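Local coordinates for protein citrate synthase (Mycobacterium tuberculosis, PDB 4TVM) that catalyses the condensation of acetyl-CoA with oxaloacetate and water to give citrate and free CoA, a step of the Krebs cycle, at residues T44-G48 against F49-A53; E81-T84 against F85-C89; D101-A104 against Q105-R109; R248-L251 against F252-I255. One frame throughout, in Å; residues are numbered along the deposited sequence.

Contact 1: T44-G48 against F49-A53; sequences TFDVG and FANTA
Phe49 N donates to the main-chain O of Asp46 at 2.9 Å, a bond that folds the chain back on itself between two short strands. The donor is tilted from the plane of that carbonyl, and Gly48 and Phe49 both have positive phi where the chain reverses. Phe49 CB points away from 44-48, yet CB, CG and CD2 all lie by the Gly48 carbonyl. Ala50 N reaches Val47 O at 3.4 Å, a weak bond, and Phe49 to Thr52 form a type I turn, closed by Thr52 N on Phe49 O. Asn51 N points at the Asp46 carboxylate: it meets OD2 at 2.6 Å on the syn lone pair, the side of OD1. Asp46 has CG anti to its own N (chi1 -170°), which swings the carboxylate over the turn; the Asp46 and Asn51 side chains cross at about a right angle, with carboxylate and amide planes 19° apart. Thr52 OG1 lies 3.1 Å from the same Asp46 OD2, but it also has a weak bond with Thr44 OG1 of the second subunit, and its proton is not settled between them. The loop joins strand 42-45 to strand 52-57, and both strands pair in parallel with a strand of the second subunit; there Phe49 stacks on Phe49 of that subunit, Ala50 O accepts from its Arg414, and Asn51 OD1 from its Leu37 N.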
ATOM      1  N   THR A  44     -15.519 -11.318 -13.960  1.00 51.99           N
ATOM      2  CA  THR A  44     -16.242 -10.057 -13.918  1.00 48.83           C
ATOM      3  C   THR A  44     -15.232  -8.990 -14.251  1.00 46.12           C
ATOM      4  O   THR A  44     -14.055  -9.112 -13.925  1.00 53.27           O
ATOM      5  CB  THR A  44     -16.876  -9.772 -12.537  1.00 48.19           C
ATOM      6  OG1 THR A  44     -15.850  -9.702 -11.532  1.00 47.67           O
ATOM      7  CG2 THR A  44     -17.912 -10.863 -12.155  1.00 44.89           C
ATOM      8  N   PHE A  45     -15.674  -7.953 -14.933  1.00 46.76           N
ATOM      9  CA  PHE A  45     -14.847  -6.772 -15.144  1.00 47.72           C
ATOM     10  C   PHE A  45     -15.578  -5.617 -14.455  1.00 45.52           C
ATOM     11  O   PHE A  45     -16.742  -5.421 -14.705  1.00 46.45           O
ATOM     12  CB  PHE A  45     -14.677  -6.547 -16.638  1.00 50.05           C
ATOM     13  CG  PHE A  45     -13.923  -5.295 -16.992  1.00 53.63           C
ATOM     14  CD1 PHE A  45     -12.554  -5.214 -16.790  1.00 50.51           C
ATOM     15  CD2 PHE A  45     -14.582  -4.210 -17.573  1.00 54.82           C
ATOM     16  CE1 PHE A  45     -11.862  -4.069 -17.124  1.00 54.60           C
ATOM     17  CE2 PHE A  45     -13.895  -3.057 -17.912  1.00 53.30           C
ATOM     18  CZ  PHE A  45     -12.531  -2.986 -17.686  1.00 56.31           C
ATOM     19  N   ASP A  46     -14.915  -4.904 -13.550  1.00 48.69           N
ATOM     20  CA  ASP A  46     -15.541  -3.809 -12.788  1.00 48.64           C
ATOM     21  C   ASP A  46     -14.548  -2.734 -12.420  1.00 45.95           C
ATOM     22  O   ASP A  46     -13.865  -2.840 -11.413  1.00 49.65           O
ATOM     23  CB  ASP A  46     -16.136  -4.350 -11.488  1.00 55.23           C
ATOM     24  CG  ASP A  46     -17.005  -3.327 -10.766  1.00 53.94           C
ATOM     25  OD1 ASP A  46     -17.405  -2.302 -11.364  1.00 58.16           O
ATOM     26  OD2 ASP A  46     -17.315  -3.572  -9.595  1.00 55.05           O
ATOM     27  N   VAL A  47     -14.475  -1.694 -13.228  1.00 47.30           N
ATOM     28  CA  VAL A  47     -13.557  -0.586 -12.968  1.00 50.76           C
ATOM     29  C   VAL A  47     -13.670  -0.056 -11.537  1.00 52.02           C
ATOM     30  O   VAL A  47     -14.754   0.226 -11.056  1.00 58.66           O
ATOM     31  CB  VAL A  47     -13.827   0.588 -13.916  1.00 53.47           C
ATOM     32  CG1 VAL A  47     -12.837   1.731 -13.658  1.00 53.87           C
ATOM     33  CG2 VAL A  47     -13.780   0.116 -15.373  1.00 50.38           C
ATOM     34  N   GLY A  48     -12.538   0.037 -10.859  1.00 52.77           N
ATOM     35  CA  GLY A  48     -12.469   0.546  -9.503  1.00 52.97           C
ATOM     36  C   GLY A  48     -12.937  -0.415  -8.419  1.00 53.76           C
ATOM     37  O   GLY A  48     -12.901  -0.064  -7.231  1.00 54.33           O
ATOM     38  N   PHE A  49     -13.370  -1.616  -8.803  1.00 48.43           N
ATOM     39  CA  PHE A  49     -14.076  -2.527  -7.877  1.00 45.30           C
ATOM     40  C   PHE A  49     -15.384  -1.932  -7.336  1.00 42.15           C
ATOM     41  O   PHE A  49     -15.873  -2.335  -6.282  1.00 40.37           O
ATOM     42  CB  PHE A  49     -13.180  -2.919  -6.705  1.00 42.48           C
ATOM     43  CG  PHE A  49     -11.945  -3.663  -7.103  1.00 45.52           C
ATOM     44  CD1 PHE A  49     -12.041  -4.899  -7.729  1.00 47.39           C
ATOM     45  CD2 PHE A  49     -10.673  -3.147  -6.832  1.00 44.62           C
ATOM     46  CE1 PHE A  49     -10.892  -5.600  -8.090  1.00 46.91           C
ATOM     47  CE2 PHE A  49      -9.535  -3.834  -7.193  1.00 44.11           C
ATOM     48  CZ  PHE A  49      -9.643  -5.065  -7.831  1.00 44.40           C
ATOM     49  N   ALA A  50     -15.967  -0.992  -8.067  1.00 45.37           N
ATOM     50  CA  ALA A  50     -17.045  -0.166  -7.512  1.00 47.35           C
ATOM     51  C   ALA A  50     -18.228  -0.996  -7.097  1.00 47.91           C
ATOM     52  O   ALA A  50     -18.918  -0.645  -6.128  1.00 49.55           O
ATOM     53  CB  ALA A  50     -17.470   0.911  -8.501  1.00 49.21           C
ATOM     54  N   ASN A  51     -18.452  -2.108  -7.812  1.00 45.26           N
ATOM     55  CA  ASN A  51     -19.599  -2.987  -7.557  1.00 43.47           C
ATOM     56  C   ASN A  51     -19.263  -4.334  -6.996  1.00 42.61           C
ATOM     57  O   ASN A  51     -20.139  -5.186  -6.843  1.00 46.72           O
ATOM     58  CB  ASN A  51     -20.422  -3.138  -8.816  1.00 43.58           C
ATOM     59  CG  ASN A  51     -21.066  -1.833  -9.216  1.00 46.72           C
ATOM     60  OD1 ASN A  51     -21.991  -1.380  -8.548  1.00 52.16           O
ATOM     61  ND2 ASN A  51     -20.555  -1.194 -10.275  1.00 48.84           N
ATOM     62  N   THR A  52     -17.999  -4.514  -6.645  1.00 44.58           N
ATOM     63  CA  THR A  52     -17.530  -5.769  -6.099  1.00 42.24           C
ATOM     64  C   THR A  52     -17.174  -5.577  -4.657  1.00 42.37           C
ATOM     65  O   THR A  52     -16.530  -4.581  -4.315  1.00 39.09           O
ATOM     66  CB  THR A  52     -16.262  -6.225  -6.818  1.00 42.23           C
ATOM     67  OG1 THR A  52     -16.495  -6.278  -8.237  1.00 44.34           O
ATOM     68  CG2 THR A  52     -15.805  -7.585  -6.295  1.00 42.57           C
ATOM     69  N   ALA A  53     -17.555  -6.557  -3.839  1.00 45.06           N
ATOM     70  CA  ALA A  53     -17.187  -6.615  -2.434  1.00 46.13           C
ATOM     71  C   ALA A  53     -16.370  -7.853  -2.181  1.00 48.29           C
ATOM     72  O   ALA A  53     -16.794  -8.945  -2.547  1.00 47.65           O
ATOM     73  CB  ALA A  53     -18.433  -6.693  -1.590  1.00 48.47           C
TER

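Contact 2: E81-T84 against F85-C89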
ATOM      1  N   GLU A  81     -21.282  14.553  18.510  1.00 55.83           N
ATOM      2  CA  GLU A  81     -21.818  15.402  19.557  1.00 58.86           C
ATOM      3  C   GLU A  81     -21.618  14.832  20.963  1.00 51.01           C
ATOM      4  O   GLU A  81     -21.368  15.611  21.893  1.00 49.34           O
ATOM      5  CB  GLU A  81     -23.294  15.716  19.265  1.00 65.41           C
ATOM      6  CG  GLU A  81     -23.477  16.474  17.940  1.00 71.20           C
ATOM      7  CD  GLU A  81     -22.765  17.827  17.924  1.00 75.27           C
ATOM      8  OE1 GLU A  81     -22.646  18.439  19.011  1.00 75.66           O
ATOM      9  OE2 GLU A  81     -22.323  18.282  16.839  1.00 70.99           O
ATOM     10  N   LYS A  82     -21.679  13.508  21.136  1.00 43.25           N
ATOM     11  CA  LYS A  82     -21.582  12.931  22.507  1.00 47.00           C
ATOM     12  C   LYS A  82     -20.364  12.057  22.915  1.00 45.64           C
ATOM     13  O   LYS A  82     -20.195  11.762  24.107  1.00 43.14           O
ATOM     14  CB  LYS A  82     -22.866  12.162  22.828  1.00 50.48           C
ATOM     15  CG  LYS A  82     -24.008  13.068  23.243  1.00 55.68           C
ATOM     16  CD  LYS A  82     -23.636  13.814  24.524  1.00 60.41           C
ATOM     17  CE  LYS A  82     -24.689  14.832  24.914  1.00 64.41           C
ATOM     18  NZ  LYS A  82     -26.052  14.236  24.946  1.00 65.52           N
ATOM     19  N   SER A  83     -19.520  11.654  21.969  1.00 42.00           N
ATOM     20  CA  SER A  83     -18.402  10.769  22.290  1.00 40.93           C
ATOM     21  C   SER A  83     -17.070  11.502  22.336  1.00 41.08           C
ATOM     22  O   SER A  83     -17.025  12.726  22.406  1.00 43.80           O
ATOM     23  CB  SER A  83     -18.320   9.617  21.285  1.00 39.20           C
ATOM     24  OG  SER A  83     -17.431   8.632  21.757  1.00 30.02           O
ATOM     25  N   THR A  84     -15.982  10.736  22.338  1.00 42.01           N
ATOM     26  CA  THR A  84     -14.638  11.292  22.109  1.00 41.85           C
ATOM     27  C   THR A  84     -13.919  10.469  21.072  1.00 44.25           C
ATOM     28  O   THR A  84     -14.256   9.315  20.803  1.00 43.51           O
ATOM     29  CB  THR A  84     -13.789  11.226  23.350  1.00 41.53           C
ATOM     30  OG1 THR A  84     -13.625   9.855  23.675  1.00 42.72           O
ATOM     31  CG2 THR A  84     -14.480  11.999  24.571  1.00 43.69           C
ATOM     32  N   PHE A  85     -12.897  11.055  20.487  1.00 46.86           N
ATOM     33  CA  PHE A  85     -12.074  10.307  19.578  1.00 42.91           C
ATOM     34  C   PHE A  85     -11.526   9.005  20.174  1.00 42.53           C
ATOM     35  O   PHE A  85     -11.482   7.978  19.496  1.00 48.41           O
ATOM     36  CB  PHE A  85     -10.956  11.167  19.035  1.00 41.61           C
ATOM     37  CG  PHE A  85     -10.153  10.472  17.988  1.00 40.14           C
ATOM     38  CD1 PHE A  85     -10.792   9.793  16.974  1.00 38.38           C
ATOM     39  CD2 PHE A  85      -8.763  10.440  18.058  1.00 42.64           C
ATOM     40  CE1 PHE A  85     -10.070   9.138  16.013  1.00 42.59           C
ATOM     41  CE2 PHE A  85      -8.025   9.765  17.117  1.00 41.98           C
ATOM     42  CZ  PHE A  85      -8.677   9.108  16.094  1.00 44.48           C
ATOM     43  N   ILE A  86     -11.163   8.999  21.438  1.00 42.40           N
ATOM     44  CA  ILE A  86     -10.678   7.753  22.028  1.00 46.40           C
ATOM     45  C   ILE A  86     -11.791   6.739  22.213  1.00 42.82           C
ATOM     46  O   ILE A  86     -11.609   5.544  22.020  1.00 38.27           O
ATOM     47  CB  ILE A  86      -9.964   7.972  23.365  1.00 51.63           C
ATOM     48  CG1 ILE A  86      -8.822   8.983  23.181  1.00 54.31           C
ATOM     49  CG2 ILE A  86      -9.422   6.641  23.853  1.00 53.92           C
ATOM     50  CD1 ILE A  86      -7.747   8.934  24.239  1.00 58.68           C
ATOM     51  N   GLU A  87     -12.964   7.207  22.601  1.00 44.00           N
ATOM     52  CA  GLU A  87     -14.061   6.286  22.826  1.00 38.31           C
ATOM     53  C   GLU A  87     -14.417   5.648  21.479  1.00 36.71           C
ATOM     54  O   GLU A  87     -14.718   4.457  21.370  1.00 34.06           O
ATOM     55  CB  GLU A  87     -15.203   7.037  23.395  1.00 38.16           C
ATOM     56  CG  GLU A  87     -16.126   6.165  24.203  1.00 42.75           C
ATOM     57  CD  GLU A  87     -17.438   6.846  24.497  1.00 39.43           C
ATOM     58  OE1 GLU A  87     -17.891   7.624  23.638  1.00 32.34           O
ATOM     59  OE2 GLU A  87     -18.008   6.566  25.576  1.00 48.91           O
ATOM     60  N   VAL A  88     -14.329   6.469  20.451  1.00 33.62           N
ATOM     61  CA  VAL A  88     -14.585   6.055  19.092  1.00 34.15           C
ATOM     62  C   VAL A  88     -13.559   5.064  18.580  1.00 35.70           C
ATOM     63  O   VAL A  88     -13.944   4.077  17.946  1.00 37.06           O
ATOM     64  CB  VAL A  88     -14.679   7.285  18.196  1.00 36.37           C
ATOM     65  CG1 VAL A  88     -14.621   6.901  16.732  1.00 37.57           C
ATOM     66  CG2 VAL A  88     -15.995   8.002  18.509  1.00 39.67           C
ATOM     67  N   CYS A  89     -12.267   5.299  18.877  1.00 35.56           N
ATOM     68  CA  CYS A  89     -11.201   4.309  18.620  1.00 30.27           C
ATOM     69  C   CYS A  89     -11.603   3.013  19.226  1.00 27.28           C
ATOM     70  O   CYS A  89     -11.633   1.995  18.574  1.00 28.15           O
ATOM     71  CB  CYS A  89      -9.862   4.721  19.263  1.00 31.29           C
ATOM     72  SG  CYS A  89      -9.015   6.162  18.528  1.00 34.85           S
TER
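Thr84 is the N-cap of helix 85-94, at the short bend where helix 76-82 ends and the next begins. Ser83 is the residue that leaves the first helix. The N-H of Glu87 donates to Thr84 OG1 at 2.9 Å with an N-H...O angle of 157°. The hydroxyl can accept because chi1 of 63° places OG1 between the backbone N and the carbonyl carbon, facing the first turn of the new helix. The Glu87 side chain crosses that of Thr84 at about a right angle. One step on, Val88 N donates to Thr84 O at 2.9 Å, so the cap residue also supplies the first helical carbonyl. Within the helix, Cys89 SG sits over one face of the Phe85 ring, offset toward the rim. Around the bend, helix 216-229 provides Asp223, whose OD1 accepts from Phe85 N, and Phe226, whose ring meets that of Phe85. Helix 383-403 touches Phe85 and Cys89 through Pro393, while Ile86 packs on Phe106 and Thr107 of helix 100-111.

Contact 3: D101-A104 against Q105-R109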
ATOM      1  N   ASP A 101     -14.386   1.377  33.407  1.00 61.26           N
ATOM      2  CA  ASP A 101     -13.071   0.766  33.599  1.00 61.46           C
ATOM      3  C   ASP A 101     -12.381   0.575  32.238  1.00 62.71           C
ATOM      4  O   ASP A 101     -11.226   0.957  32.055  1.00 60.07           O
ATOM      5  CB  ASP A 101     -13.185  -0.605  34.295  1.00 63.71           C
ATOM      6  CG  ASP A 101     -13.811  -0.530  35.702  1.00 72.99           C
ATOM      7  OD1 ASP A 101     -13.678   0.504  36.401  1.00 73.74           O
ATOM      8  OD2 ASP A 101     -14.437  -1.535  36.115  1.00 72.39           O
ATOM      9  N   GLN A 102     -13.094  -0.015  31.285  1.00 57.45           N
ATOM     10  CA  GLN A 102     -12.502  -0.338  29.985  1.00 58.98           C
ATOM     11  C   GLN A 102     -11.933   0.879  29.251  1.00 58.79           C
ATOM     12  O   GLN A 102     -10.878   0.786  28.619  1.00 64.99           O
ATOM     13  CB  GLN A 102     -13.522  -1.035  29.090  1.00 58.83           C
ATOM     14  CG  GLN A 102     -13.799  -2.468  29.492  1.00 54.97           C
ATOM     15  CD  GLN A 102     -15.082  -3.014  28.903  1.00 56.01           C
ATOM     16  OE1 GLN A 102     -16.036  -2.277  28.639  1.00 59.19           O
ATOM     17  NE2 GLN A 102     -15.125  -4.315  28.721  1.00 57.94           N
ATOM     18  N   LEU A 103     -12.612   2.017  29.358  1.00 56.84           N
ATOM     19  CA  LEU A 103     -12.197   3.236  28.672  1.00 54.24           C
ATOM     20  C   LEU A 103     -10.966   3.809  29.324  1.00 56.37           C
ATOM     21  O   LEU A 103     -10.060   4.277  28.643  1.00 60.12           O
ATOM     22  CB  LEU A 103     -13.305   4.280  28.708  1.00 53.22           C
ATOM     23  CG  LEU A 103     -12.950   5.716  28.300  1.00 53.06           C
ATOM     24  CD1 LEU A 103     -12.296   5.787  26.915  1.00 48.95           C
ATOM     25  CD2 LEU A 103     -14.227   6.562  28.373  1.00 47.21           C
ATOM     26  N   ALA A 104     -10.942   3.759  30.647  1.00 51.81           N
ATOM     27  CA  ALA A 104      -9.888   4.389  31.423  1.00 52.94           C
ATOM     28  C   ALA A 104      -8.597   3.604  31.303  1.00 53.39           C
ATOM     29  O   ALA A 104      -7.507   4.180  31.229  1.00 50.50           O
ATOM     30  CB  ALA A 104     -10.299   4.493  32.893  1.00 49.60           C
ATOM     31  N   GLN A 105      -8.740   2.286  31.317  1.00 54.10           N
ATOM     32  CA  GLN A 105      -7.616   1.387  31.191  1.00 57.46           C
ATOM     33  C   GLN A 105      -7.062   1.435  29.767  1.00 57.07           C
ATOM     34  O   GLN A 105      -5.864   1.381  29.566  1.00 56.93           O
ATOM     35  CB  GLN A 105      -8.012  -0.029  31.641  1.00 61.49           C
ATOM     36  CG  GLN A 105      -7.993  -0.148  33.171  1.00 68.76           C
ATOM     37  CD  GLN A 105      -8.861  -1.267  33.736  1.00 78.24           C
ATOM     38  OE1 GLN A 105      -9.578  -1.071  34.722  1.00 77.11           O
ATOM     39  NE2 GLN A 105      -8.793  -2.450  33.123  1.00 82.38           N
ATOM     40  N   PHE A 106      -7.941   1.596  28.793  1.00 57.63           N
ATOM     41  CA  PHE A 106      -7.546   1.761  27.392  1.00 54.41           C
ATOM     42  C   PHE A 106      -6.855   3.109  27.159  1.00 53.00           C
ATOM     43  O   PHE A 106      -5.873   3.230  26.422  1.00 49.60           O
ATOM     44  CB  PHE A 106      -8.821   1.671  26.557  1.00 53.90           C
ATOM     45  CG  PHE A 106      -8.629   1.907  25.103  1.00 53.98           C
ATOM     46  CD1 PHE A 106      -8.058   0.931  24.302  1.00 56.84           C
ATOM     47  CD2 PHE A 106      -9.073   3.084  24.512  1.00 53.11           C
ATOM     48  CE1 PHE A 106      -7.903   1.132  22.939  1.00 52.73           C
ATOM     49  CE2 PHE A 106      -8.931   3.279  23.146  1.00 52.65           C
ATOM     50  CZ  PHE A 106      -8.348   2.299  22.363  1.00 51.70           C
ATOM     51  N   THR A 107      -7.432   4.126  27.779  1.00 50.09           N
ATOM     52  CA  THR A 107      -6.942   5.484  27.769  1.00 42.94           C
ATOM     53  C   THR A 107      -5.644   5.569  28.502  1.00 39.95           C
ATOM     54  O   THR A 107      -4.746   6.286  28.093  1.00 42.06           O
ATOM     55  CB  THR A 107      -7.970   6.358  28.496  1.00 41.56           C
ATOM     56  OG1 THR A 107      -9.251   6.080  27.927  1.00 44.55           O
ATOM     57  CG2 THR A 107      -7.643   7.836  28.394  1.00 39.78           C
ATOM     58  N   GLY A 108      -5.562   4.859  29.619  1.00 39.10           N
ATOM     59  CA  GLY A 108      -4.312   4.783  30.383  1.00 40.27           C
ATOM     60  C   GLY A 108      -3.200   4.124  29.578  1.00 40.65           C
ATOM     61  O   GLY A 108      -2.092   4.626  29.538  1.00 39.58           O
ATOM     62  N   ARG A 109      -3.528   3.014  28.920  1.00 40.47           N
ATOM     63  CA  ARG A 109      -2.588   2.230  28.135  1.00 44.77           C
ATOM     64  C   ARG A 109      -1.981   3.061  27.003  1.00 44.82           C
ATOM     65  O   ARG A 109      -0.779   3.009  26.748  1.00 46.17           O
ATOM     66  CB  ARG A 109      -3.310   0.988  27.593  1.00 50.50           C
ATOM     67  CG  ARG A 109      -2.425  -0.228  27.361  1.00 61.67           C
ATOM     68  CD  ARG A 109      -3.261  -1.471  27.047  1.00 69.19           C
ATOM     69  NE  ARG A 109      -3.656  -2.189  28.267  1.00 74.33           N
ATOM     70  CZ  ARG A 109      -4.901  -2.498  28.641  1.00 85.41           C
ATOM     71  NH1 ARG A 109      -5.967  -2.172  27.902  1.00 87.03           N
ATOM     72  NH2 ARG A 109      -5.083  -3.146  29.790  1.00 90.60           N
TER
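Backbone bonds of alpha-helical i to i+4 type run from Gln105 N to Asp101 O, Phe106 N to Gln102 O, Thr107 N to Leu103 O, Gly108 N to Ala104 O and Arg109 N to Gln105 O, holding 101-109 as a stretch of helix, although the position of Leu103 O is uncertain because it stands too close to a neighbour in the model.

On the outer side, Gln105 runs back along the helix toward Asp101. Its CG lies anti to the carbonyl carbon (chi1 -80°) and the chain is extended beyond it, which brings OE1 to 3.7 Å from Asp101 CB, a van der Waals approach between two exposed side chains. The touch on the Phe106 side is made by CB, 3.0 Å from Gln102 O, while the end of the side chain leads away from 101-104. Leu103 and Thr107, one turn apart, cross obliquely, the branch CD1 of Leu103 being the part nearest the threonine; the position of the Thr107 hydroxyl is doubtful, and nothing finer can be said of this pair. Near the start of the helix, Gln102 OE1 accepts from Asp99 N, a bond that ties the side chain back to the residue just ahead of the helix.

This is helix 100-111 at the surface of the chain. The Phe106 ring meets the Tyr90 ring of helix 85-94 edge-to-face and also packs on Tyr94 there, while Leu168 and Ile165 of helix 159-182 meet Phe106 and Arg109 respectively.

Contact 4: R248-L251 against F252-I255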
ATOM      1  N   ARG A 248      -0.256 -11.164   4.972  1.00 42.10           N
ATOM      2  CA  ARG A 248       0.164 -11.334   6.373  1.00 40.45           C
ATOM      3  C   ARG A 248       1.274 -10.401   6.729  1.00 37.15           C
ATOM      4  O   ARG A 248       2.086 -10.689   7.598  1.00 39.02           O
ATOM      5  CB  ARG A 248       0.611 -12.732   6.672  1.00 45.76           C
ATOM      6  CG  ARG A 248      -0.386 -13.752   6.285  1.00 53.84           C
ATOM      7  CD  ARG A 248      -0.220 -14.903   7.226  1.00 61.86           C
ATOM      8  NE  ARG A 248      -0.979 -16.037   6.749  1.00 73.08           N
ATOM      9  CZ  ARG A 248      -1.355 -17.045   7.521  1.00 80.01           C
ATOM     10  NH1 ARG A 248      -1.025 -17.064   8.808  1.00 81.76           N
ATOM     11  NH2 ARG A 248      -2.052 -18.047   7.001  1.00 82.75           N
ATOM     12  N   ALA A 249       1.311  -9.275   6.058  1.00 36.40           N
ATOM     13  CA  ALA A 249       2.193  -8.212   6.465  1.00 40.57           C
ATOM     14  C   ALA A 249       1.876  -7.842   7.896  1.00 41.26           C
ATOM     15  O   ALA A 249       0.796  -8.157   8.393  1.00 46.15           O
ATOM     16  CB  ALA A 249       2.042  -7.022   5.540  1.00 38.66           C
ATOM     17  N   ASN A 250       2.827  -7.221   8.589  1.00 45.59           N
ATOM     18  CA  ASN A 250       2.574  -6.848   9.970  1.00 42.31           C
ATOM     19  C   ASN A 250       1.691  -5.602  10.039  1.00 42.28           C
ATOM     20  O   ASN A 250       1.337  -5.001   9.023  1.00 45.34           O
ATOM     21  CB  ASN A 250       3.868  -6.728  10.776  1.00 43.96           C
ATOM     22  CG  ASN A 250       4.575  -5.402  10.585  1.00 48.70           C
ATOM     23  OD1 ASN A 250       3.964  -4.341  10.641  1.00 53.13           O
ATOM     24  ND2 ASN A 250       5.887  -5.458  10.372  1.00 48.62           N
ATOM     25  N   LEU A 251       1.297  -5.248  11.249  1.00 42.86           N
ATOM     26  CA  LEU A 251       0.358  -4.158  11.449  1.00 39.57           C
ATOM     27  C   LEU A 251       0.882  -2.849  10.943  1.00 40.55           C
ATOM     28  O   LEU A 251       0.180  -2.127  10.267  1.00 53.71           O
ATOM     29  CB  LEU A 251       0.037  -4.026  12.928  1.00 39.06           C
ATOM     30  CG  LEU A 251      -1.137  -3.154  13.328  1.00 39.34           C
ATOM     31  CD1 LEU A 251      -2.275  -3.154  12.326  1.00 40.10           C
ATOM     32  CD2 LEU A 251      -1.634  -3.641  14.678  1.00 42.37           C
ATOM     33  N   PHE A 252       2.133  -2.550  11.251  1.00 41.70           N
ATOM     34  CA  PHE A 252       2.749  -1.308  10.821  1.00 40.73           C
ATOM     35  C   PHE A 252       2.856  -1.208   9.319  1.00 42.38           C
ATOM     36  O   PHE A 252       2.651  -0.141   8.733  1.00 45.28           O
ATOM     37  CB  PHE A 252       4.154  -1.190  11.416  1.00 41.13           C
ATOM     38  CG  PHE A 252       4.180  -1.166  12.921  1.00 42.49           C
ATOM     39  CD1 PHE A 252       3.079  -0.710  13.661  1.00 40.30           C
ATOM     40  CD2 PHE A 252       5.309  -1.594  13.616  1.00 43.12           C
ATOM     41  CE1 PHE A 252       3.115  -0.694  15.049  1.00 38.25           C
ATOM     42  CE2 PHE A 252       5.340  -1.584  15.019  1.00 38.39           C
ATOM     43  CZ  PHE A 252       4.247  -1.122  15.726  1.00 38.18           C
ATOM     44  N   THR A 253       3.208  -2.317   8.684  1.00 43.22           N
ATOM     45  CA  THR A 253       3.450  -2.284   7.256  1.00 40.51           C
ATOM     46  C   THR A 253       2.119  -2.092   6.562  1.00 36.64           C
ATOM     47  O   THR A 253       2.017  -1.327   5.598  1.00 34.64           O
ATOM     48  CB  THR A 253       4.188  -3.547   6.787  1.00 44.76           C
ATOM     49  OG1 THR A 253       5.318  -3.786   7.648  1.00 40.74           O
ATOM     50  CG2 THR A 253       4.638  -3.387   5.347  1.00 46.80           C
ATOM     51  N   SER A 254       1.072  -2.708   7.090  1.00 37.54           N
ATOM     52  CA  SER A 254      -0.285  -2.476   6.541  1.00 38.77           C
ATOM     53  C   SER A 254      -0.794  -1.028   6.709  1.00 37.20           C
ATOM     54  O   SER A 254      -1.419  -0.485   5.798  1.00 36.05           O
ATOM     55  CB  SER A 254      -1.275  -3.468   7.132  1.00 42.32           C
ATOM     56  OG  SER A 254      -0.661  -4.738   7.311  1.00 41.04           O
ATOM     57  N   ILE A 255      -0.488  -0.379   7.833  1.00 34.23           N
ATOM     58  CA  ILE A 255      -0.905   1.041   8.030  1.00 32.84           C
ATOM     59  C   ILE A 255      -0.132   1.976   7.109  1.00 33.31           C
ATOM     60  O   ILE A 255      -0.649   2.940   6.512  1.00 30.75           O
ATOM     61  CB  ILE A 255      -0.657   1.469   9.470  1.00 33.18           C
ATOM     62  CG1 ILE A 255      -1.604   0.721  10.407  1.00 34.21           C
ATOM     63  CG2 ILE A 255      -0.761   2.979   9.636  1.00 36.63           C
ATOM     64  CD1 ILE A 255      -3.064   0.884  10.072  1.00 34.69           C
TER
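Asn250 O is gripped twice by Ser254: the hydroxyl OG donates at 2.6 Å and the backbone N at 3.0 Å. The hydroxyl stands above the plane of the Asn250 carbonyl, 37° out of it. In Ser254, OG turned anti to the carbonyl carbon (chi1 -37°) folds back along the helix onto that oxygen.

Asn250 is the N-cap of helix 251-262. Its OD1 accepts from Thr253 N at 2.9 Å, the donor again well above the plane of the carbonyl, here that of the side-chain amide. A chi1 of 82° turns the Asn250 amide toward the start of the helix, and the side chain crosses Thr253 at about a right angle. Leu251 O then receives Ile255 N at 3.1 Å, continuing the helix, and the aliphatic ends Leu251 CD1 and Ile255 CG1 lie 4.4 Å apart. Just before the cap, Arg248 at positive phi closes the preceding helix with a Schellman motif.

Every residue that takes part is buried. Trp399 of helix 383-403 donates its NE1 to Ser254 OG, and Asn250 ND2 bonds to Ser145. Helix 159-182 covers Leu251 and Phe252 with Ser163 and Leu167, helix 236-246 touches Ala249 through Val244, and Trp263 of the second subunit packs on Thr253.

The four contacts follow one another along the chain without overlap. Contacts 2 and 3 are neighbours, their centres about 13 Å apart: helix 85-94 and helix 100-111 follow each other in the chain and pack together, with Ile86 CG2 3.5 Å from Phe106 CE2. Contact 4 stands about 25 Å, centre to centre, from each of contacts 1, 2 and 3, and is the fully buried one. Contact 1, between two strands, lies about 41 Å from contact 3, centre to centre, across the middle of the chain. Contacts 1 and 4 lie at the dimer interface; contact 2 touches the second subunit through Lys82, on its Asp424, and no other chain touches contact 3.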